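Local coordinates for protein thiamin pyrophosphokinase (PDB 3K94) that probably transfers a pyrophosphate group from ATP to thiamin, making thiamin diphosphate, the coenzyme form of vitamin B1, at residues 107-110 / 111-115; 125-129 / 130-134. One frame throughout, in Å; residues are numbered along the deposited sequence.

How the contacts relate
Both contacts are local, formed within single continuous runs of chain, and they follow in series without nesting or crossing. After strand 97-99 the chain enters helix 106-118, where contact 1 joins one helical turn to the next; it then returns along strand 125-128, completing a beta-alpha-beta unit. At contact 2 the chain reverses through a tight turn into strand 131-136, with which the mixed sheet passes from its parallel to its antiparallel part. Helix and hairpin pack together: Asn112 CB lies 4.1 Å from Ile126 CD1, and Val113 CG2 is 4.2 Å from Leu133 CD1. Both contacts also meet the second subunit.

Contact 1: 107-110 / 111-115; sequences DHLF and GNVEL
Leu109 and Val113, one helical turn apart, touch through their methyl groups, Leu109 CD1 lying 4.1 Å from Val113 CG2 as the two side chains cross. Val113 can be followed outward: CB sits 3.6 Å from Phe110 O, and CG2 passes 3.4 Å from Leu109 O before reaching the leucine methyl. With CG1 anti to the backbone N (chi1 171°), CG2 lies beside that nitrogen, which places it against Leu109 O and CD1. The carbonyl that CG2 skirts also accepts the Val113 N-H, with Val113 N 2.9 Å from Leu109 O. Equivalent i to i+4 bonds run from Gly111 N to Asp107 O, from Asn112 N to His108 O and from Glu114 N to Phe110 O. Asn112 lays CB 3.4 Å from His108 O, while its ND2 is hydrogen-bonded to Ala101 O. On Glu114, CG rests 3.3 Å from Phe110 O, and the chain bends at chi2; its carboxylate forms a salt bridge with Arg180 of the second subunit. Leu109 and Phe110 pack on their own counterparts in that subunit, the two phenylalanine rings inclined at about 50°. The arrangement is regular alpha-helical packing in the helix of a beta-alpha-beta unit, a helix whose Leu109 and Phe110 side contributes to the contact between subunits.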
ATOM      1  N   ASP B 107      -1.024   2.917  -7.248  1.00 18.79           N
ATOM      2  CA  ASP B 107      -1.093   1.856  -8.258  1.00 22.34           C
ATOM      3  C   ASP B 107       0.284   1.218  -8.490  1.00 25.68           C
ATOM      4  O   ASP B 107       0.380   0.047  -8.854  1.00 25.10           O
ATOM      5  CB  ASP B 107      -1.755   2.308  -9.582  1.00 23.64           C
ATOM      6  CG  ASP B 107      -1.120   3.557 -10.189  1.00 29.59           C
ATOM      7  OD1 ASP B 107      -0.301   4.226  -9.537  1.00 29.14           O
ATOM      8  OD2 ASP B 107      -1.480   3.889 -11.335  1.00 38.32           O
ATOM      9  N   HIS B 108       1.348   1.970  -8.227  1.00 27.31           N
ATOM     10  CA  HIS B 108       2.702   1.398  -8.290  1.00 29.64           C
ATOM     11  C   HIS B 108       2.946   0.340  -7.210  1.00 27.52           C
ATOM     12  O   HIS B 108       3.407  -0.771  -7.504  1.00 24.31           O
ATOM     13  CB  HIS B 108       3.776   2.493  -8.232  1.00 33.55           C
ATOM     14  CG  HIS B 108       3.785   3.387  -9.435  1.00 41.81           C
ATOM     15  ND1 HIS B 108       4.422   4.613  -9.453  1.00 43.68           N
ATOM     16  CD2 HIS B 108       3.218   3.241 -10.657  1.00 41.81           C
ATOM     17  CE1 HIS B 108       4.248   5.180 -10.634  1.00 42.87           C
ATOM     18  NE2 HIS B 108       3.519   4.369 -11.382  1.00 45.09           N
ATOM     19  N   LEU B 109       2.632   0.677  -5.962  1.00 27.63           N
ATOM     20  CA  LEU B 109       2.766  -0.290  -4.874  1.00 24.76           C
ATOM     21  C   LEU B 109       1.902  -1.531  -5.120  1.00 18.68           C
ATOM     22  O   LEU B 109       2.332  -2.666  -4.927  1.00 21.01           O
ATOM     23  CB  LEU B 109       2.402   0.332  -3.525  1.00 27.00           C
ATOM     24  CG  LEU B 109       2.221  -0.691  -2.394  1.00 29.40           C
ATOM     25  CD1 LEU B 109       3.512  -1.402  -2.051  1.00 33.94           C
ATOM     26  CD2 LEU B 109       1.636  -0.039  -1.144  1.00 31.62           C
ATOM     27  N   PHE B 110       0.680  -1.315  -5.559  1.00 19.63           N
ATOM     28  CA  PHE B 110      -0.241  -2.440  -5.697  1.00 21.42           C
ATOM     29  C   PHE B 110       0.148  -3.317  -6.868  1.00 22.17           C
ATOM     30  O   PHE B 110       0.035  -4.530  -6.794  1.00 25.27           O
ATOM     31  CB  PHE B 110      -1.694  -1.962  -5.771  1.00 21.26           C
ATOM     32  CG  PHE B 110      -2.261  -1.618  -4.421  1.00 25.03           C
ATOM     33  CD1 PHE B 110      -2.757  -2.611  -3.596  1.00 24.42           C
ATOM     34  CD2 PHE B 110      -2.249  -0.320  -3.960  1.00 28.99           C
ATOM     35  CE1 PHE B 110      -3.259  -2.301  -2.355  1.00 32.75           C
ATOM     36  CE2 PHE B 110      -2.749  -0.006  -2.714  1.00 32.12           C
ATOM     37  CZ  PHE B 110      -3.252  -0.991  -1.912  1.00 32.57           C
ATOM     38  N   GLY B 111       0.636  -2.692  -7.934  1.00 18.54           N
ATOM     39  CA  GLY B 111       1.167  -3.432  -9.061  1.00 22.92           C
ATOM     40  C   GLY B 111       2.357  -4.260  -8.629  1.00 23.44           C
ATOM     41  O   GLY B 111       2.470  -5.425  -8.991  1.00 23.12           O
ATOM     42  N   ASN B 112       3.238  -3.655  -7.835  1.00 19.05           N
ATOM     43  CA  ASN B 112       4.377  -4.373  -7.278  1.00 17.87           C
ATOM     44  C   ASN B 112       3.999  -5.563  -6.399  1.00 24.63           C
ATOM     45  O   ASN B 112       4.654  -6.599  -6.465  1.00 25.07           O
ATOM     46  CB  ASN B 112       5.306  -3.406  -6.547  1.00 18.65           C
ATOM     47  CG  ASN B 112       6.063  -2.535  -7.515  1.00 26.49           C
ATOM     48  OD1 ASN B 112       6.308  -2.956  -8.640  1.00 28.42           O
ATOM     49  ND2 ASN B 112       6.436  -1.328  -7.100  1.00 25.98           N
ATOM     50  N   VAL B 113       2.946  -5.419  -5.593  1.00 21.91           N
ATOM     51  CA  VAL B 113       2.437  -6.535  -4.784  1.00 24.12           C
ATOM     52  C   VAL B 113       1.908  -7.665  -5.688  1.00 27.69           C
ATOM     53  O   VAL B 113       2.099  -8.844  -5.391  1.00 26.83           O
ATOM     54  CB  VAL B 113       1.326  -6.086  -3.795  1.00 25.46           C
ATOM     55  CG1 VAL B 113       0.677  -7.283  -3.141  1.00 28.27           C
ATOM     56  CG2 VAL B 113       1.894  -5.161  -2.715  1.00 25.48           C
ATOM     57  N   GLU B 114       1.255  -7.305  -6.794  1.00 25.10           N
ATOM     58  CA  GLU B 114       0.804  -8.311  -7.761  1.00 26.82           C
ATOM     59  C   GLU B 114       1.977  -9.104  -8.357  1.00 28.16           C
ATOM     60  O   GLU B 114       1.845 -10.295  -8.647  1.00 27.88           O
ATOM     61  CB  GLU B 114      -0.056  -7.678  -8.862  1.00 27.42           C
ATOM     62  CG  GLU B 114      -1.370  -7.080  -8.331  1.00 29.48           C
ATOM     63  CD  GLU B 114      -2.254  -8.116  -7.640  1.00 39.18           C
ATOM     64  OE1 GLU B 114      -2.473  -9.203  -8.219  1.00 41.74           O
ATOM     65  OE2 GLU B 114      -2.743  -7.841  -6.521  1.00 42.26           O
ATOM     66  N   LEU B 115       3.122  -8.445  -8.530  1.00 25.80           N
ATOM     67  CA  LEU B 115       4.349  -9.128  -8.959  1.00 28.78           C
ATOM     68  C   LEU B 115       4.808 -10.147  -7.918  1.00 29.44           C
ATOM     69  O   LEU B 115       5.159 -11.275  -8.257  1.00 26.92           O
ATOM     70  CB  LEU B 115       5.476  -8.122  -9.215  1.00 30.57           C
ATOM     71  CG  LEU B 115       5.433  -7.347 -10.527  1.00 34.36           C
ATOM     72  CD1 LEU B 115       6.409  -6.186 -10.488  1.00 36.21           C
ATOM     73  CD2 LEU B 115       5.776  -8.288 -11.661  1.00 37.15           C
TER

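Contact 2: 125-129 / 130-134; sequences EIVDR and QNVLT
Strands 125-128 and 131-134 form a beta hairpin, joined by a type I turn from Asp128 to Asn131. Ile126 and Leu133 form an antiparallel hydrogen-bonded pair, with Ile126 N 2.9 Å from Leu133 O and Leu133 N 2.8 Å from Ile126 O. On the opposite face of the sheet, the non-hydrogen-bonded pair Val127 and Val132 meets through CG2 methyls 4.3 Å apart. Val132 CG2 also lies 3.6 Å from Glu125 CD, against the flat side of a carboxylate whose OE1 is salt-bridged to Arg97. At the turn, Asp128 OD1 accepts two bonds. Asn131 ND2 lies 2.9 Å from Asp128 OD1, on its syn lone pair and nearly straight (170°), whereas Gln130 N, also 2.9 Å from that oxygen, arrives 37° above the carboxylate plane. Asp128 CG stands between its backbone N and carbonyl carbon (chi1 77°), which turns OD1 toward Gln130 N and the Asn131 amide; OD2 bonds Thr102. Without the carboxylate, as with an alanine here, Gln130 N would probably lose this acceptor and the Asn131 amide be less firmly oriented, although that amide also bonds Gly104 and Leu106 of the second subunit. Arg129 and Gln130 run side by side and share a water, which accepts from Arg129 NE at the guanidinium edge and donates to Gln130 OE1, 2.7 Å away. Asp128 OD1 bonding the N-H two residues on makes an Asx turn, here within the type I turn of a beta hairpin.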
ATOM      1  N   GLU B 125      11.106  -9.843  -1.145  1.00 20.72           N
ATOM      2  CA  GLU B 125      10.594  -8.910  -0.138  1.00 19.98           C
ATOM      3  C   GLU B 125      10.429  -7.531  -0.764  1.00 21.81           C
ATOM      4  O   GLU B 125      11.261  -7.092  -1.541  1.00 23.99           O
ATOM      5  CB  GLU B 125      11.553  -8.756   1.042  1.00 16.34           C
ATOM      6  CG  GLU B 125      12.003 -10.032   1.734  1.00 22.01           C
ATOM      7  CD  GLU B 125      12.828  -9.735   2.988  1.00 28.26           C
ATOM      8  OE1 GLU B 125      13.561  -8.724   3.004  1.00 24.76           O
ATOM      9  OE2 GLU B 125      12.733 -10.503   3.966  1.00 28.28           O
ATOM     10  N   ILE B 126       9.362  -6.834  -0.425  1.00 19.98           N
ATOM     11  CA  ILE B 126       9.346  -5.397  -0.639  1.00 15.34           C
ATOM     12  C   ILE B 126       9.799  -4.733   0.660  1.00 19.18           C
ATOM     13  O   ILE B 126       9.278  -5.036   1.750  1.00 20.61           O
ATOM     14  CB  ILE B 126       7.935  -4.907  -1.029  1.00 20.57           C
ATOM     15  CG1 ILE B 126       7.596  -5.373  -2.450  1.00 21.26           C
ATOM     16  CG2 ILE B 126       7.844  -3.392  -0.906  1.00 20.56           C
ATOM     17  CD1 ILE B 126       6.162  -5.057  -2.888  1.00 20.84           C
ATOM     18  N   VAL B 127      10.761  -3.829   0.563  1.00 18.11           N
ATOM     19  CA  VAL B 127      11.323  -3.204   1.753  1.00 17.24           C
ATOM     20  C   VAL B 127      11.370  -1.690   1.645  1.00 20.11           C
ATOM     21  O   VAL B 127      11.811  -1.146   0.628  1.00 23.62           O
ATOM     22  CB  VAL B 127      12.778  -3.661   1.958  1.00 21.09           C
ATOM     23  CG1 VAL B 127      13.362  -3.013   3.221  1.00 14.81           C
ATOM     24  CG2 VAL B 127      12.857  -5.187   1.983  1.00 18.42           C
ATOM     25  N   ASP B 128      10.905  -1.005   2.686  1.00 19.66           N
ATOM     26  CA  ASP B 128      11.142   0.434   2.802  1.00 18.24           C
ATOM     27  C   ASP B 128      11.573   0.796   4.226  1.00 20.26           C
ATOM     28  O   ASP B 128      11.788  -0.089   5.048  1.00 18.38           O
ATOM     29  CB  ASP B 128       9.987   1.287   2.219  1.00 17.98           C
ATOM     30  CG  ASP B 128       8.746   1.361   3.128  1.00 22.18           C
ATOM     31  OD1 ASP B 128       8.791   0.903   4.288  1.00 22.48           O
ATOM     32  OD2 ASP B 128       7.716   1.901   2.660  1.00 23.04           O
ATOM     33  N   ARG B 129      11.749   2.075   4.519  1.00 22.09           N
ATOM     34  CA  ARG B 129      12.274   2.439   5.838  1.00 26.49           C
ATOM     35  C   ARG B 129      11.462   1.893   7.013  1.00 27.25           C
ATOM     36  O   ARG B 129      11.957   1.877   8.135  1.00 27.70           O
ATOM     37  CB  ARG B 129      12.382   3.958   5.983  1.00 26.93           C
ATOM     38  CG  ARG B 129      11.065   4.676   5.793  1.00 28.68           C
ATOM     39  CD  ARG B 129      11.226   6.175   5.922  1.00 32.01           C
ATOM     40  NE  ARG B 129       9.943   6.854   5.779  1.00 35.89           N
ATOM     41  CZ  ARG B 129       9.772   8.148   5.989  1.00 32.70           C
ATOM     42  NH1 ARG B 129      10.806   8.891   6.349  1.00 33.74           N
ATOM     43  NH2 ARG B 129       8.576   8.693   5.846  1.00 28.99           N
ATOM     44  N   GLN B 130      10.229   1.449   6.765  1.00 24.92           N
ATOM     45  CA  GLN B 130       9.309   1.113   7.854  1.00 25.32           C
ATOM     46  C   GLN B 130       8.640  -0.246   7.722  1.00 24.96           C
ATOM     47  O   GLN B 130       7.824  -0.621   8.588  1.00 21.59           O
ATOM     48  CB  GLN B 130       8.168   2.141   7.916  1.00 28.05           C
ATOM     49  CG  GLN B 130       8.448   3.357   8.708  1.00 31.28           C
ATOM     50  CD  GLN B 130       7.222   4.256   8.800  1.00 31.40           C
ATOM     51  OE1 GLN B 130       7.023   5.131   7.962  1.00 32.24           O
ATOM     52  NE2 GLN B 130       6.393   4.038   9.821  1.00 25.70           N
ATOM     53  N   ASN B 131       8.935  -0.963   6.639  1.00 18.32           N
ATOM     54  CA  ASN B 131       8.185  -2.172   6.317  1.00 17.46           C
ATOM     55  C   ASN B 131       9.004  -3.221   5.609  1.00 20.10           C
ATOM     56  O   ASN B 131       9.919  -2.902   4.867  1.00 20.27           O
ATOM     57  CB  ASN B 131       7.031  -1.843   5.372  1.00 16.21           C
ATOM     58  CG  ASN B 131       6.068  -0.815   5.942  1.00 21.23           C
ATOM     59  OD1 ASN B 131       5.085  -1.171   6.585  1.00 24.12           O
ATOM     60  ND2 ASN B 131       6.337   0.463   5.687  1.00 22.41           N
ATOM     61  N   VAL B 132       8.619  -4.470   5.797  1.00 18.20           N
ATOM     62  CA  VAL B 132       9.014  -5.519   4.890  1.00 22.36           C
ATOM     63  C   VAL B 132       7.739  -6.282   4.583  1.00 18.13           C
ATOM     64  O   VAL B 132       7.031  -6.718   5.479  1.00 14.76           O
ATOM     65  CB  VAL B 132      10.118  -6.445   5.467  1.00 29.05           C
ATOM     66  CG1 VAL B 132       9.721  -6.945   6.841  1.00 33.90           C
ATOM     67  CG2 VAL B 132      10.348  -7.617   4.541  1.00 23.09           C
ATOM     68  N   LEU B 133       7.435  -6.413   3.302  1.00 15.41           N
ATOM     69  CA  LEU B 133       6.197  -7.050   2.882  1.00 20.31           C
ATOM     70  C   LEU B 133       6.538  -8.271   2.052  1.00 20.61           C
ATOM     71  O   LEU B 133       7.427  -8.221   1.200  1.00 20.00           O
ATOM     72  CB  LEU B 133       5.311  -6.050   2.111  1.00 21.90           C
ATOM     73  CG  LEU B 133       3.932  -6.487   1.595  1.00 24.63           C
ATOM     74  CD1 LEU B 133       3.076  -5.267   1.319  1.00 23.63           C
ATOM     75  CD2 LEU B 133       4.065  -7.340   0.328  1.00 24.70           C
ATOM     76  N   THR B 134       5.857  -9.374   2.347  1.00 18.94           N
ATOM     77  CA  THR B 134       6.084 -10.645   1.684  1.00 18.93           C
ATOM     78  C   THR B 134       4.755 -11.375   1.505  1.00 22.81           C
ATOM     79  O   THR B 134       3.803 -11.153   2.261  1.00 24.89           O
ATOM     80  CB  THR B 134       7.043 -11.567   2.488  1.00 23.74           C
ATOM     81  OG1 THR B 134       6.552 -11.752   3.829  1.00 26.56           O
ATOM     82  CG2 THR B 134       8.446 -10.988   2.541  1.00 25.29           C
TER
HETATM   83  O   HOH W   1       7.445   5.399   5.319  1.00 30.74           O